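Local coordinates for SGNH-hydrolase family esterase (Altererythrobacter indicus, PDB 7C2A), which is an esterase of the SGNH (GDSL) hydrolase family, probably with lysophospholipase-type activity, at residues S14-Y19 / S26-L31; R43-G48 / D66-K71; A56-I61 / R94-G99; L88-A93 / Q127-G132; E103-K108 / E139-K144. All coordinates share one frame; numbering follows the deposited sequence.

Interaction 1 (S14-Y19 / S26-L31); sequences SLFAGY and SYPAKL
Phe16 turns CG anti to its carbonyl carbon (chi1 -79°) and Tyr27 turns CG anti to its backbone N (chi1 174°), setting the rings side by side. Segment 14-19 opens with the Ser-Leu half of the Gly-Asp-Ser-Leu block that names the GDSL family, and here it meets the start of helix 27-35. The ring planes are nearly parallel, 5° apart, but slid so far that they barely overlap; Phe16 CE1 touches Tyr27 CD1 at 3.5 Å. Pro28 lies at a slant to Phe16, with its CD 3.1 Å from Phe16 O, a carbonyl whose hydrogen bond comes from Asn46 ND2. Gly18, at positive phi, brings CA to 3.7 Å from CB of Ser26, which sits at the N-cap of helix 27-35; a side chain on Gly18 would collide there. Phe16 packs on Ile76 of strand 74-78, and Phe149 meets the Tyr27 ring edge-to-face. A water joins the two backbones, donating to Leu15 O at 2.8 Å and accepting from Tyr27 N at 2.9 Å.

Interaction 2 (R43-G48 / D66-K71); sequences RIINAG and DSQPDK
The backbones of Ile45, on an outer strand, and Gln68, in an irregular loop, come no nearer than 8.9 Å between their CA atoms, and side chains and water span the gap. Arg43 bends at chi3 (73°), and its NH2 donates to Asp70 OD2 at 3.1 Å, a salt bridge made on the anti side of the carboxylate with a bent N-H...O angle of 145°. Three waters ring the guanidinium: two tie NH1 and NH2 to Gln68 OE1, and the third links Arg43 NE, at 2.6 Å, to Asp70 OD2. Ile45 approaches Gln68 from the opposite direction and lays CD1 3.2 Å from Gln68 OE1, while Gln68 NE2 is held by Val64 O. A leucine in place of Arg43 would probably leave the Asp70 carboxylate without its charged mate and break up the water cluster at Gln68 OE1. The contact ties edge strand 42-48 to the loop that leads from helix 54-66 into strand 74-78, so it spans a beta-alpha-beta connection of the parallel-sheet SGNH fold.

Interaction 3 (A56-I61 / R94-G99); sequences AGLQRI and RQNLSG
Leu58 makes the whole contact from its side, parting its two methyls between Asn96 and Gly99 of the facing helix. Leu58 CD1 lies 3.6 Å from Gly99 C and 3.8 Å from Gly99 CA, directly on the main chain. A CB on Gly99 would come within 2.8 Å of Leu58 CD1, so the missing side chain is what lets Leu58 sit so near. The other branch, Leu58 CD2, is 4.0 Å from both Asn96 OD1 and Asn96 O, and the two side chains meet at about a right angle. Leu58 reaches across because CG stands anti to the backbone N (chi1 178°), and the helices are near neighbours here, with the CA atoms of Leu58 and Asn96 6.1 Å apart. In the next shell, Asn96 ND2 is hydrogen-bonded to Thr54 OG1 at the start of helix 54-66, which fixes the amide beside the leucine and adds a polar tie between the two helices. Leu97 CB points away from segment 56-61, and its side chain packs on Thr54, Leu79 and Leu137. Ser98 OG donates to Arg94 O from above the carbonyl plane, joining Ser98 N on that oxygen from the opposite face. Between the two segments themselves, one methyl rests on the backbone carbons of Gly99 and the other beside the oxygens of Asn96, so the fit rests on shape rather than on directed bonds.

Interaction 4 (L88-A93 / Q127-G132); sequences LSPAEA and QREFDG
Pro90 presses its ring against the helix that carries Glu129 and Phe130, and this is the close-packed half of the contact. Pro90 CB is 3.8 Å from Phe130 CA and 4.2 Å from Phe130 CB, an apolar touch made near the backbone, where the CA atoms of the two residues stand only 5.0 Å apart. Pro90 CB also lies 3.8 Å from Glu129 CD, while CG and CD of the proline ring run beside Glu129 OE1. The looser half is the exposed Glu129. With CG anti to the backbone N (chi1 -168°) and the chain extended beyond it, Glu129 lies across the proline at about a right angle, carrying its carboxylate to the exposed edge of the contact. There Glu129 OE2 is 3.7 Å from Ala91 N, too long for a firm bond, though the nearby start of helix 90-106 may favour the negative charge. That helix end has its own cap, since Ser89 OG accepts from Glu92 N at 3.0 Å. With an alanine at Pro90, the ring carbons beside the carboxylate would be gone, which would probably open a gap and leave the Glu129 side chain freer to turn. The contact thus sets the first turn of helix 90-106 against helix 124-131; in the conformer given, the Phe130 ring packs on Leu84 of helix 81-85, and Asp131 OD1 accepts from Ala118 N in the loop after strand 111-114.

Interaction 5 (E103-K108 / E139-K144); sequences ELQRRK and EKYDAK
Gln105 and Tyr141 meet where helices 90-106 and 133-140 end in Schellman motifs, with Lys108 and Asp142, both at positive phi, as C-prime residues. Gln105 reaches across with CG anti to its backbone N (chi1 -160°) and its chain extended, meeting Tyr141 at about a right angle. Gln105 OE1 approaches the ring at its edge, in plane, 3.6 Å from Tyr141 CD1, while the amide and ring planes are turned 51° apart. Gln105 NE2 lies 3.3 Å from Tyr141 O, but the angle is too poor for a hydrogen bond. Its partner is instead a water, which accepts from Gln105 NE2 at 2.8 Å and donates to Lys140 O at 2.9 Å and to Asp142 OD2, so one solvent molecule links the amide to the end of the other helix. Lys140 CG lies 3.8 Å above one face of the Tyr141 ring, off-centre, and Tyr141 OH is hydrogen-bonded to Glu102 OE2, which fixes the ring from its far end. On another side of helix 90-106, Arg107 grips Glu103 OE2 with both NE, at 2.8 Å, and NH2, and NH2 also forms a salt bridge with Asp66. Around the contact, Leu104 packs on strands 74-78 and 111-114, Tyr141 leans on Ser98 and Leu101 of helix 90-106, and Lys144 enters the outer strand 144-146 beside strand 111-114.

From the N terminus, interaction 1 closes a six-residue loop and is complete before interaction 2 opens; the two touch where Asn46 of strand 42-48 holds Phe16 O. Interaction 2 spans helix 54-66, from which interaction 3 starts, so these two cross, joined by Arg60 NH1 on Ala47 O. Helix 90-106 then serves three contacts: its start in interaction 4, its middle in interaction 3 and its end in interaction 5. Interaction 4 crosses both of the others, reaching helix 124-131, while interaction 5 reaches the end of helix 133-140. Bonds from Arg107 to Asp66 and Lys71 tie interaction 5 back to the 66-71 loop.

Interaction 1 (S14-Y19 / S26-L31)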
# COMPACT_ATOMS: atom_id res chain seq x y z
N SER A 14 0.18 -5.08 1.27
CA SER A 14 -0.93 -6.02 1.11
C SER A 14 -1.83 -5.67 -0.07
O SER A 14 -2.55 -6.56 -0.56
CB SER A 14 -1.76 -6.09 2.39
OG SER A 14 -2.23 -4.81 2.76
N LEU A 15 -1.83 -4.42 -0.53
CA LEU A 15 -2.64 -4.06 -1.69
C LEU A 15 -2.07 -4.60 -2.99
O LEU A 15 -2.81 -4.72 -3.97
CB LEU A 15 -2.80 -2.54 -1.77
CG LEU A 15 -3.43 -1.84 -0.57
CD1 LEU A 15 -3.50 -0.35 -0.81
CD2 LEU A 15 -4.82 -2.39 -0.29
N PHE A 16 -0.78 -4.90 -3.03
CA PHE A 16 -0.20 -5.61 -4.16
C PHE A 16 -0.10 -7.11 -3.91
O PHE A 16 -0.28 -7.89 -4.84
CB PHE A 16 1.19 -5.06 -4.50
CG PHE A 16 1.17 -3.77 -5.29
CD1 PHE A 16 -0.01 -3.13 -5.62
CD2 PHE A 16 2.37 -3.20 -5.69
CE1 PHE A 16 0.01 -1.95 -6.35
CE2 PHE A 16 2.39 -2.03 -6.42
CZ PHE A 16 1.21 -1.40 -6.76
N ALA A 17 0.16 -7.53 -2.66
CA ALA A 17 0.28 -8.96 -2.37
C ALA A 17 -1.03 -9.71 -2.60
O ALA A 17 -1.01 -10.92 -2.85
CB ALA A 17 0.74 -9.17 -0.93
N GLY A 18 -2.17 -9.03 -2.50
CA GLY A 18 -3.46 -9.68 -2.67
C GLY A 18 -3.98 -10.31 -1.40
O GLY A 18 -4.58 -11.39 -1.44
N TYR A 19 -3.79 -9.64 -0.27
CA TYR A 19 -4.21 -10.19 1.02
C TYR A 19 -5.70 -10.48 1.02
O TYR A 19 -6.52 -9.63 0.64
CB TYR A 19 -3.87 -9.20 2.14
CG TYR A 19 -4.52 -9.56 3.45
CD1 TYR A 19 -3.95 -10.51 4.29
CD2 TYR A 19 -5.70 -8.96 3.85
CE1 TYR A 19 -4.55 -10.85 5.49
CE2 TYR A 19 -6.31 -9.29 5.04
CZ TYR A 19 -5.73 -10.23 5.86
OH TYR A 19 -6.33 -10.56 7.05
N SER A 26 -5.07 -10.77 -7.27
CA SER A 26 -4.39 -9.58 -6.77
C SER A 26 -4.33 -8.50 -7.84
O SER A 26 -4.44 -8.77 -9.04
CB SER A 26 -2.97 -9.91 -6.32
OG SER A 26 -2.12 -10.15 -7.43
N TYR A 27 -4.13 -7.27 -7.38
CA TYR A 27 -3.99 -6.14 -8.29
C TYR A 27 -2.91 -6.35 -9.35
O TYR A 27 -3.19 -6.10 -10.53
CB TYR A 27 -3.85 -4.83 -7.50
CG TYR A 27 -3.56 -3.64 -8.37
CD1 TYR A 27 -2.25 -3.28 -8.68
CD2 TYR A 27 -4.59 -2.88 -8.90
CE1 TYR A 27 -1.99 -2.21 -9.49
CE2 TYR A 27 -4.32 -1.81 -9.72
CZ TYR A 27 -3.02 -1.47 -10.01
OH TYR A 27 -2.69 -0.41 -10.82
N PRO A 28 -1.68 -6.79 -9.02
CA PRO A 28 -0.69 -6.99 -10.08
C PRO A 28 -1.12 -8.02 -11.11
O PRO A 28 -0.90 -7.81 -12.32
CB PRO A 28 0.58 -7.37 -9.31
CG PRO A 28 0.38 -6.73 -7.96
CD PRO A 28 -1.08 -6.93 -7.68
N ALA A 29 -1.74 -9.12 -10.67
CA ALA A 29 -2.17 -10.14 -11.61
C ALA A 29 -3.28 -9.63 -12.53
O ALA A 29 -3.26 -9.87 -13.74
CB ALA A 29 -2.65 -11.39 -10.86
N LYS A 30 -4.25 -8.91 -11.97
CA LYS A 30 -5.34 -8.41 -12.80
C LYS A 30 -4.87 -7.26 -13.68
O LYS A 30 -5.36 -7.10 -14.81
CB LYS A 30 -6.53 -8.01 -11.93
CG LYS A 30 -7.28 -9.21 -11.34
CD LYS A 30 -7.97 -10.01 -12.44
CE LYS A 30 -8.75 -11.21 -11.90
NZ LYS A 30 -9.98 -10.83 -11.15
N LEU A 31 -3.93 -6.46 -13.19
CA LEU A 31 -3.36 -5.41 -14.02
C LEU A 31 -2.63 -5.99 -15.22
O LEU A 31 -2.74 -5.48 -16.34
CB LEU A 31 -2.40 -4.55 -13.18
CG LEU A 31 -1.59 -3.48 -13.89
CD1 LEU A 31 -2.49 -2.43 -14.49
CD2 LEU A 31 -0.61 -2.86 -12.90
O HOH W 1 -4.46 -6.90 -4.52

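Interaction 2 (R43-G48 / D66-K71)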
# COMPACT_ATOMS: atom_id res chain seq x y z
N ARG A 43 4.87 -8.84 -17.96
CA ARG A 43 5.09 -9.78 -16.87
C ARG A 43 5.27 -8.90 -15.65
O ARG A 43 6.26 -8.17 -15.56
CB ARG A 43 6.34 -10.62 -17.11
CG ARG A 43 6.65 -11.54 -15.95
CD ARG A 43 7.73 -12.56 -16.26
NE ARG A 43 9.09 -12.02 -16.33
CZ ARG A 43 9.84 -11.71 -15.28
NH1 ARG A 43 9.36 -11.85 -14.05
NH2 ARG A 43 11.08 -11.26 -15.45
N ILE A 44 4.30 -8.93 -14.75
CA ILE A 44 4.36 -8.07 -13.58
C ILE A 44 4.88 -8.89 -12.41
O ILE A 44 4.25 -9.87 -11.99
CB ILE A 44 3.01 -7.42 -13.27
CG1 ILE A 44 2.53 -6.65 -14.51
CG2 ILE A 44 3.17 -6.48 -12.08
CD1 ILE A 44 1.35 -5.74 -14.28
N ILE A 45 6.04 -8.48 -11.91
CA ILE A 45 6.65 -9.08 -10.72
C ILE A 45 5.85 -8.62 -9.52
O ILE A 45 5.81 -7.42 -9.21
CB ILE A 45 8.10 -8.61 -10.57
CG1 ILE A 45 8.93 -8.84 -11.82
CG2 ILE A 45 8.75 -9.25 -9.35
CD1 ILE A 45 10.07 -7.86 -11.92
N ASN A 46 5.23 -9.55 -8.82
CA ASN A 46 4.49 -9.19 -7.62
C ASN A 46 5.46 -9.18 -6.45
O ASN A 46 5.76 -10.23 -5.85
CB ASN A 46 3.31 -10.12 -7.38
CG ASN A 46 2.38 -9.58 -6.32
OD1 ASN A 46 2.82 -8.84 -5.43
ND2 ASN A 46 1.10 -9.92 -6.40
N ALA A 47 5.97 -7.99 -6.13
CA ALA A 47 6.80 -7.77 -4.96
C ALA A 47 6.01 -7.10 -3.85
O ALA A 47 6.55 -6.27 -3.11
CB ALA A 47 8.07 -7.00 -5.32
N GLY A 48 4.73 -7.42 -3.74
CA GLY A 48 3.95 -6.98 -2.61
C GLY A 48 4.23 -7.87 -1.41
O GLY A 48 4.31 -9.10 -1.52
N ASP A 66 18.11 -6.77 -7.30
CA ASP A 66 19.22 -7.67 -7.61
C ASP A 66 18.76 -9.09 -7.84
O ASP A 66 19.49 -9.88 -8.44
CB ASP A 66 20.23 -7.66 -6.46
CG ASP A 66 21.00 -6.35 -6.34
OD1 ASP A 66 20.96 -5.52 -7.26
OD2 ASP A 66 21.66 -6.17 -5.30
N SER A 67 17.57 -9.46 -7.35
CA SER A 67 17.05 -10.80 -7.54
C SER A 67 16.42 -11.00 -8.91
O SER A 67 16.10 -12.14 -9.25
CB SER A 67 16.02 -11.13 -6.47
OG SER A 67 16.63 -11.19 -5.20
N GLN A 68 16.23 -9.94 -9.69
CA GLN A 68 15.47 -10.05 -10.93
C GLN A 68 16.35 -10.56 -12.06
O GLN A 68 17.40 -9.98 -12.32
CB GLN A 68 14.93 -8.68 -11.32
CG GLN A 68 13.93 -8.13 -10.34
CD GLN A 68 12.90 -9.16 -9.96
OE1 GLN A 68 12.31 -9.82 -10.82
NE2 GLN A 68 12.68 -9.32 -8.67
N PRO A 69 15.94 -11.61 -12.77
CA PRO A 69 16.67 -11.97 -13.99
C PRO A 69 16.57 -10.91 -15.07
O PRO A 69 17.52 -10.73 -15.85
CB PRO A 69 16.02 -13.29 -14.43
CG PRO A 69 15.30 -13.80 -13.21
CD PRO A 69 14.87 -12.57 -12.46
N ASP A 70 15.45 -10.19 -15.14
CA ASP A 70 15.25 -9.15 -16.13
C ASP A 70 15.00 -7.84 -15.42
O ASP A 70 14.12 -7.75 -14.56
CB ASP A 70 14.02 -9.44 -17.00
CG ASP A 70 14.13 -10.74 -17.74
OD1 ASP A 70 15.18 -10.99 -18.39
OD2 ASP A 70 13.15 -11.52 -17.68
N LYS A 71 15.76 -6.82 -15.78
CA LYS A 71 15.63 -5.53 -15.13
C LYS A 71 14.24 -4.95 -15.38
O LYS A 71 13.77 -4.95 -16.53
CB LYS A 71 16.68 -4.58 -15.71
CG LYS A 71 16.76 -3.26 -15.01
CD LYS A 71 17.81 -2.39 -15.66
CE LYS A 71 18.03 -1.14 -14.84
NZ LYS A 71 19.16 -0.33 -15.40
O HOH W 2 12.74 -9.92 -13.66
O HOH W 3 10.85 -12.05 -11.56
O HOH W 4 10.62 -11.80 -18.38

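Interaction 3 (A56-I61 / R94-G99)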
# COMPACT_ATOMS: atom_id res chain seq x y z
N ALA A 56 10.45 -1.05 5.79
CA ALA A 56 10.63 -2.42 5.31
C ALA A 56 10.90 -2.44 3.81
O ALA A 56 11.74 -3.20 3.32
CB ALA A 56 9.42 -3.28 5.67
N GLY A 57 10.19 -1.61 3.05
CA GLY A 57 10.44 -1.55 1.62
C GLY A 57 11.83 -1.06 1.31
O GLY A 57 12.52 -1.60 0.45
N LEU A 58 12.28 -0.02 2.02
CA LEU A 58 13.65 0.47 1.83
C LEU A 58 14.67 -0.61 2.15
O LEU A 58 15.69 -0.72 1.47
CB LEU A 58 13.86 1.71 2.68
CG LEU A 58 15.25 2.35 2.65
CD1 LEU A 58 15.64 2.76 1.25
CD2 LEU A 58 15.28 3.54 3.60
N GLN A 59 14.40 -1.42 3.17
CA GLN A 59 15.34 -2.46 3.57
C GLN A 59 15.54 -3.50 2.47
O GLN A 59 16.62 -4.10 2.38
CB GLN A 59 14.85 -3.13 4.84
CG GLN A 59 15.88 -4.05 5.48
CD GLN A 59 17.03 -3.27 6.08
OE1 GLN A 59 16.82 -2.21 6.68
NE2 GLN A 59 18.25 -3.77 5.94
N ARG A 60 14.53 -3.74 1.63
CA ARG A 60 14.57 -4.82 0.66
C ARG A 60 14.66 -4.38 -0.79
O ARG A 60 14.80 -5.24 -1.66
CB ARG A 60 13.40 -5.81 0.84
CG ARG A 60 12.04 -5.24 0.51
CD ARG A 60 10.94 -6.32 0.55
NE ARG A 60 9.63 -5.67 0.47
CZ ARG A 60 8.81 -5.72 -0.57
NH1 ARG A 60 9.10 -6.47 -1.62
NH2 ARG A 60 7.67 -5.04 -0.55
N ILE A 61 14.60 -3.08 -1.10
CA ILE A 61 14.51 -2.68 -2.50
C ILE A 61 15.72 -3.17 -3.31
O ILE A 61 15.57 -3.67 -4.42
CB ILE A 61 14.23 -1.18 -2.67
CG1 ILE A 61 14.10 -0.82 -4.16
CG2 ILE A 61 15.31 -0.31 -2.02
CD1 ILE A 61 12.92 -1.47 -4.91
N ARG A 94 8.24 9.73 4.31
CA ARG A 94 8.75 10.43 3.14
C ARG A 94 10.23 10.15 2.92
O ARG A 94 10.67 9.94 1.79
CB ARG A 94 8.52 11.93 3.31
CG ARG A 94 8.90 12.76 2.10
CD ARG A 94 8.67 14.25 2.35
NE ARG A 94 9.41 14.69 3.53
CZ ARG A 94 8.88 15.34 4.56
NH1 ARG A 94 9.65 15.66 5.60
NH2 ARG A 94 7.61 15.70 4.56
N GLN A 95 11.02 10.17 4.00
CA GLN A 95 12.44 9.89 3.90
C GLN A 95 12.69 8.47 3.42
O GLN A 95 13.56 8.23 2.57
CB GLN A 95 13.10 10.09 5.26
CG GLN A 95 13.05 11.51 5.80
CD GLN A 95 13.12 11.56 7.32
OE1 GLN A 95 13.61 10.63 7.97
NE2 GLN A 95 12.63 12.66 7.90
N ASN A 96 11.95 7.50 3.96
CA ASN A 96 12.13 6.12 3.55
C ASN A 96 11.75 5.93 2.09
O ASN A 96 12.48 5.28 1.32
CB ASN A 96 11.30 5.19 4.44
CG ASN A 96 11.78 5.16 5.87
OD1 ASN A 96 12.94 5.48 6.16
ND2 ASN A 96 10.90 4.76 6.77
N LEU A 97 10.62 6.50 1.68
CA LEU A 97 10.22 6.43 0.28
C LEU A 97 11.25 7.10 -0.62
O LEU A 97 11.52 6.63 -1.73
CB LEU A 97 8.85 7.05 0.08
CG LEU A 97 7.67 6.15 0.43
CD1 LEU A 97 6.41 6.95 0.70
CD2 LEU A 97 7.42 5.12 -0.66
N SER A 98 11.84 8.21 -0.15
CA SER A 98 12.89 8.87 -0.92
C SER A 98 14.05 7.92 -1.20
O SER A 98 14.59 7.91 -2.31
CB SER A 98 13.40 10.11 -0.18
OG SER A 98 12.42 11.12 -0.10
N GLY A 99 14.44 7.12 -0.21
CA GLY A 99 15.51 6.17 -0.42
C GLY A 99 15.16 5.10 -1.44
O GLY A 99 16.01 4.68 -2.22

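Interaction 4 (L88-A93 / Q127-G132)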
# COMPACT_ATOMS: atom_id res chain seq x y z
N LEU A 88 2.84 6.20 12.41
CA LEU A 88 4.24 6.60 12.36
C LEU A 88 4.41 7.96 11.68
O LEU A 88 3.56 8.42 10.92
CB LEU A 88 5.06 5.56 11.59
CG LEU A 88 5.11 4.18 12.22
CD1 LEU A 88 5.94 3.24 11.35
CD2 LEU A 88 5.65 4.23 13.65
N SER A 89 5.56 8.57 11.94
CA SER A 89 5.90 9.88 11.43
C SER A 89 5.71 9.94 9.91
O SER A 89 6.33 9.16 9.18
CB SER A 89 7.37 10.14 11.75
OG SER A 89 7.85 11.22 10.97
N PRO A 90 4.91 10.89 9.40
CA PRO A 90 4.87 11.07 7.94
C PRO A 90 6.19 11.52 7.36
O PRO A 90 6.54 11.15 6.23
CB PRO A 90 3.78 12.13 7.75
CG PRO A 90 2.95 12.04 8.97
CD PRO A 90 3.89 11.70 10.08
N ALA A 91 6.95 12.32 8.12
CA ALA A 91 8.26 12.81 7.63
C ALA A 91 9.19 11.61 7.41
O ALA A 91 9.89 11.57 6.40
CB ALA A 91 8.84 13.80 8.61
N GLU A 92 9.20 10.66 8.35
CA GLU A 92 10.07 9.47 8.20
C GLU A 92 9.59 8.61 7.03
O GLU A 92 10.43 8.04 6.34
CB GLU A 92 10.14 8.71 9.53
CG GLU A 92 10.81 9.54 10.62
CD GLU A 92 11.02 8.78 11.91
OE1 GLU A 92 10.81 7.57 11.91
OE2 GLU A 92 11.37 9.40 12.92
N ALA A 93 8.27 8.50 6.83
CA ALA A 93 7.77 7.76 5.67
C ALA A 93 8.27 8.39 4.38
O ALA A 93 8.68 7.69 3.44
CB ALA A 93 6.24 7.72 5.71
N GLN A 127 -3.13 14.00 8.85
CA GLN A 127 -3.66 13.64 7.51
C GLN A 127 -3.09 14.56 6.43
O GLN A 127 -2.64 14.06 5.40
CB GLN A 127 -5.19 13.62 7.53
CG GLN A 127 -5.81 13.64 6.14
CD GLN A 127 -6.08 15.06 5.70
OE1 GLN A 127 -6.53 15.89 6.48
NE2 GLN A 127 -5.79 15.35 4.45
N ARG A 128 -3.09 15.87 6.66
CA ARG A 128 -2.55 16.79 5.62
C ARG A 128 -1.06 16.50 5.40
O ARG A 128 -0.62 16.48 4.25
CB ARG A 128 -2.73 18.24 6.05
CG ARG A 128 -4.15 18.76 5.90
CD ARG A 128 -4.20 20.22 6.30
NE ARG A 128 -3.86 20.43 7.71
CZ ARG A 128 -4.68 20.96 8.60
NH1 ARG A 128 -5.89 21.34 8.23
NH2 ARG A 128 -4.29 21.10 9.85
N GLU A 129 -0.32 16.29 6.48
CA GLU A 129 1.14 16.03 6.36
C GLU A 129 1.38 14.72 5.60
O GLU A 129 2.20 14.71 4.68
CB GLU A 129 1.79 15.98 7.74
CG GLU A 129 3.31 16.01 7.67
CD GLU A 129 4.06 15.74 8.96
OE1 GLU A 129 3.43 15.71 10.03
OE2 GLU A 129 5.27 15.55 8.88
N PHE A 130 0.65 13.68 5.96
CA PHE A 130 0.86 12.37 5.29
C PHE A 130 0.47 12.45 3.81
O PHE A 130 1.25 12.03 2.95
CB PHE A 130 0.03 11.30 5.99
CG PHE A 130 0.12 9.96 5.30
CD1 PHE A 130 1.16 9.11 5.60
CD2 PHE A 130 -0.80 9.59 4.34
CE1 PHE A 130 1.27 7.88 4.96
CE2 PHE A 130 -0.70 8.37 3.70
CZ PHE A 130 0.33 7.51 4.02
N ASP A 131 -0.70 13.03 3.52
CA ASP A 131 -1.17 13.05 2.14
C ASP A 131 -0.20 13.80 1.24
O ASP A 131 -0.02 13.43 0.07
CB ASP A 131 -2.54 13.71 2.06
CG ASP A 131 -3.65 12.85 2.62
OD1 ASP A 131 -3.40 11.74 3.11
OD2 ASP A 131 -4.81 13.33 2.57
N GLY A 132 0.44 14.85 1.76
CA GLY A 132 1.31 15.67 0.93
C GLY A 132 2.64 15.03 0.58
O GLY A 132 3.35 15.57 -0.28

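Interaction 5 (E103-K108 / E139-K144)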
# COMPACT_ATOMS: atom_id res chain seq x y z
N GLU A 103 17.09 4.74 -5.20
CA GLU A 103 17.67 3.52 -5.73
C GLU A 103 17.14 3.22 -7.13
O GLU A 103 17.90 2.86 -8.03
CB GLU A 103 17.40 2.37 -4.77
CG GLU A 103 17.94 1.03 -5.24
CD GLU A 103 19.45 0.98 -5.37
OE1 GLU A 103 20.14 1.86 -4.81
OE2 GLU A 103 19.96 0.07 -6.05
N LEU A 104 15.82 3.35 -7.34
CA LEU A 104 15.26 3.13 -8.67
C LEU A 104 15.84 4.13 -9.67
O LEU A 104 16.18 3.76 -10.80
CB LEU A 104 13.74 3.25 -8.61
CG LEU A 104 13.07 2.10 -7.84
CD1 LEU A 104 11.64 2.46 -7.45
CD2 LEU A 104 13.09 0.81 -8.64
N GLN A 105 15.96 5.39 -9.27
CA GLN A 105 16.50 6.42 -10.15
C GLN A 105 17.96 6.14 -10.49
O GLN A 105 18.40 6.35 -11.63
CB GLN A 105 16.36 7.78 -9.48
CG GLN A 105 16.42 8.96 -10.43
CD GLN A 105 16.06 10.25 -9.72
OE1 GLN A 105 16.62 10.58 -8.68
NE2 GLN A 105 15.11 10.99 -10.28
N ARG A 106 18.74 5.70 -9.50
CA ARG A 106 20.13 5.34 -9.78
C ARG A 106 20.21 4.33 -10.92
O ARG A 106 21.07 4.44 -11.80
CB ARG A 106 20.78 4.79 -8.52
CG ARG A 106 22.26 4.51 -8.64
CD ARG A 106 22.78 3.93 -7.34
NE ARG A 106 22.34 2.56 -7.15
CZ ARG A 106 22.89 1.50 -7.74
NH1 ARG A 106 23.92 1.67 -8.55
NH2 ARG A 106 22.42 0.29 -7.51
N ARG A 107 19.30 3.36 -10.92
CA ARG A 107 19.29 2.31 -11.93
C ARG A 107 18.53 2.72 -13.18
O ARG A 107 18.34 1.88 -14.07
CB ARG A 107 18.70 1.02 -11.36
CG ARG A 107 19.40 0.56 -10.09
CD ARG A 107 19.04 -0.86 -9.79
NE ARG A 107 19.50 -1.26 -8.46
CZ ARG A 107 19.84 -2.50 -8.14
NH1 ARG A 107 19.78 -3.47 -9.04
NH2 ARG A 107 20.25 -2.76 -6.91
N LYS A 108 18.08 3.97 -13.26
CA LYS A 108 17.36 4.48 -14.42
C LYS A 108 16.09 3.67 -14.71
O LYS A 108 15.74 3.43 -15.86
CB LYS A 108 18.26 4.59 -15.65
CG LYS A 108 19.46 5.48 -15.39
CD LYS A 108 20.13 5.96 -16.67
CE LYS A 108 21.05 7.14 -16.38
NZ LYS A 108 21.13 8.07 -17.54
N GLU A 139 7.24 14.90 -7.64
CA GLU A 139 7.95 16.02 -8.24
C GLU A 139 9.45 15.86 -8.08
O GLU A 139 10.22 16.01 -9.04
CB GLU A 139 7.49 17.33 -7.60
CG GLU A 139 7.80 18.58 -8.42
CD GLU A 139 9.22 19.08 -8.25
OE1 GLU A 139 9.86 18.73 -7.24
OE2 GLU A 139 9.69 19.84 -9.13
N LYS A 140 9.89 15.53 -6.87
CA LYS A 140 11.32 15.50 -6.60
C LYS A 140 12.03 14.45 -7.44
O LYS A 140 13.14 14.69 -7.93
CB LYS A 140 11.56 15.26 -5.12
CG LYS A 140 13.02 15.24 -4.74
CD LYS A 140 13.22 15.18 -3.24
CE LYS A 140 14.69 15.02 -2.88
NZ LYS A 140 14.90 15.09 -1.41
N TYR A 141 11.41 13.29 -7.62
CA TYR A 141 12.05 12.17 -8.28
C TYR A 141 11.56 11.96 -9.71
O TYR A 141 11.84 10.90 -10.29
CB TYR A 141 11.93 10.91 -7.42
CG TYR A 141 12.72 11.08 -6.15
CD1 TYR A 141 14.10 10.99 -6.16
CD2 TYR A 141 12.09 11.39 -4.96
CE1 TYR A 141 14.83 11.18 -5.01
CE2 TYR A 141 12.81 11.58 -3.80
CZ TYR A 141 14.19 11.47 -3.82
OH TYR A 141 14.91 11.67 -2.66
N ASP A 142 10.87 12.94 -10.29
CA ASP A 142 10.38 12.87 -11.66
C ASP A 142 9.61 11.57 -11.90
O ASP A 142 9.82 10.86 -12.89
CB ASP A 142 11.50 13.05 -12.68
CG ASP A 142 12.22 14.38 -12.53
OD1 ASP A 142 11.53 15.42 -12.44
OD2 ASP A 142 13.47 14.39 -12.49
N ALA A 143 8.72 11.26 -10.97
CA ALA A 143 7.90 10.07 -11.05
C ALA A 143 6.49 10.45 -11.44
O ALA A 143 5.98 11.51 -11.06
CB ALA A 143 7.86 9.36 -9.70
N LYS A 144 5.84 9.59 -12.21
CA LYS A 144 4.42 9.76 -12.43
C LYS A 144 3.67 9.38 -11.16
O LYS A 144 4.15 8.58 -10.36
CB LYS A 144 3.97 8.93 -13.62
CG LYS A 144 4.49 9.50 -14.94
CD LYS A 144 4.17 8.63 -16.13
CE LYS A 144 4.44 9.36 -17.44
NZ LYS A 144 5.85 9.23 -17.89
O HOH W 5 14.99 13.77 -9.96